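Local coordinates for protein folylpolyglutamate synthase (FolC) (Helicobacter pylori, PDB 6K8C) that probably adds glutamate to dihydropteroate to form dihydrofolate and extends reduced folates with further glutamates, using ATP, at residues C275-L278 / I282-D285. Residues are numbered along the deposited sequence; the frame is centred on the assembly and turned at random.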
loop_
_atom_site.group_PDB
_atom_site.type_symbol
_atom_site.label_atom_id
_atom_site.label_comp_id
_atom_site.label_asym_id
_atom_site.label_seq_id
_atom_site.Cartn_x
_atom_site.Cartn_y
_atom_site.Cartn_z
ATOM N N CYS A 275 8.411 1.070 9.286
ATOM C CA CYS A 275 9.590 1.367 10.096
ATOM C C CYS A 275 9.534 2.787 10.660
ATOM O O CYS A 275 10.483 3.568 10.557
ATOM C CB CYS A 275 10.859 1.154 9.277
ATOM S SG CYS A 275 12.207 0.538 10.241
ATOM N N GLU A 276 8.399 3.123 11.261
ATOM C CA GLU A 276 8.100 4.490 11.669
ATOM C C GLU A 276 8.175 4.620 13.185
ATOM O O GLU A 276 7.513 3.872 13.910
ATOM C CB GLU A 276 6.717 4.910 11.177
ATOM C CG GLU A 276 6.339 6.338 11.565
ATOM C CD GLU A 276 5.555 7.041 10.481
ATOM O OE1 GLU A 276 4.752 7.936 10.814
ATOM O OE2 GLU A 276 5.742 6.700 9.293
ATOM N N LEU A 277 8.980 5.567 13.655
ATOM C CA LEU A 277 9.071 5.870 15.081
ATOM C C LEU A 277 7.939 6.822 15.430
ATOM O O LEU A 277 8.046 8.031 15.219
ATOM C CB LEU A 277 10.425 6.482 15.417
ATOM C CG LEU A 277 11.500 5.612 16.068
ATOM C CD1 LEU A 277 12.643 6.485 16.558
ATOM C CD2 LEU A 277 10.939 4.772 17.206
ATOM N N LEU A 278 6.836 6.277 15.951
ATOM C CA LEU A 278 5.736 7.127 16.401
ATOM C C LEU A 278 6.157 7.996 17.578
ATOM O O LEU A 278 5.722 9.148 17.694
ATOM C CB LEU A 278 4.532 6.267 16.783
ATOM C CG LEU A 278 3.274 6.995 17.269
ATOM C CD1 LEU A 278 2.622 7.757 16.129
ATOM C CD2 LEU A 278 2.292 6.014 17.887
ATOM N N ILE A 282 8.202 3.892 20.632
ATOM C CA ILE A 282 7.241 3.103 19.865
ATOM C C ILE A 282 7.647 3.121 18.395
ATOM O O ILE A 282 7.635 4.179 17.751
ATOM C CB ILE A 282 5.801 3.598 20.040
ATOM C CG1 ILE A 282 5.376 3.509 21.508
ATOM C CG2 ILE A 282 4.843 2.762 19.198
ATOM C CD1 ILE A 282 4.047 4.180 21.780
ATOM N N LEU A 283 8.014 1.956 17.872
ATOM C CA LEU A 283 8.228 1.735 16.453
ATOM C C LEU A 283 6.995 1.039 15.885
ATOM O O LEU A 283 6.462 0.110 16.500
ATOM C CB LEU A 283 9.491 0.888 16.239
ATOM C CG LEU A 283 9.997 0.559 14.832
ATOM C CD1 LEU A 283 10.497 1.812 14.117
ATOM C CD2 LEU A 283 11.101 -0.481 14.930
ATOM N N ILE A 284 6.531 1.498 14.722
ATOM C CA ILE A 284 5.293 1.011 14.120
ATOM C C ILE A 284 5.576 0.553 12.694
ATOM O O ILE A 284 6.276 1.239 11.940
ATOM C CB ILE A 284 4.192 2.094 14.125
ATOM C CG1 ILE A 284 3.684 2.335 15.545
ATOM C CG2 ILE A 284 3.035 1.687 13.227
ATOM C CD1 ILE A 284 2.348 3.059 15.598
ATOM N N ASP A 285 5.019 -0.596 12.318
ATOM C CA ASP A 285 5.186 -1.103 10.963
ATOM C C ASP A 285 3.982 -1.953 10.594
ATOM O O ASP A 285 3.585 -2.837 11.358
ATOM C CB ASP A 285 6.481 -1.911 10.827
ATOM C CG ASP A 285 6.825 -2.211 9.381
ATOM O OD1 ASP A 285 6.178 -3.103 8.794
ATOM O OD2 ASP A 285 7.731 -1.547 8.835
#
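Glu276 and Ile284 form an antiparallel hydrogen-bonded pair. Glu276 N donates to Ile284 O at 2.9 Å, and Ile284 N returns a bond of 2.7 Å to Glu276 O. Leu277 and Leu283 follow as a non-hydrogen-bonded pair on the other face. Beyond them, Leu278 N reaches Ile282 O only through a weak, bent bond.

At the opposite end a carboxylate takes over. Asp285 OD2 accepts from Cys275 N at 2.7 Å, on its anti side and 26° out of the carboxylate plane. CG of Asp285 stands anti to the backbone N (chi1 -168°), which swings the carboxylate across to Cys275. The same oxygen forms a salt bridge with Arg238.

Apolar groups meet on both faces. On the Glu276 face, Leu278 CD2 meets Ile284 CD1 at 3.7 Å, the two side chains crossing at a slant. The Glu276 side chain leads away, and its OE2 is hydrogen-bonded to Gly273 N. On the other face, Leu283 CD1 lies over the backbone carbonyl of Cys275, 3.7 Å from its C, and Leu296 of helix 290-303 packs on both residues. Leu277 CD2 reaches back to Ile282 O at 3.4 Å and lies 4.3 Å from Leu283 CB.

The arrangement is a beta hairpin at the edge of the mixed sheet in the Mur ligase-type glutamate ligase domain, where strand 282-285 also pairs in parallel with strand 373-376.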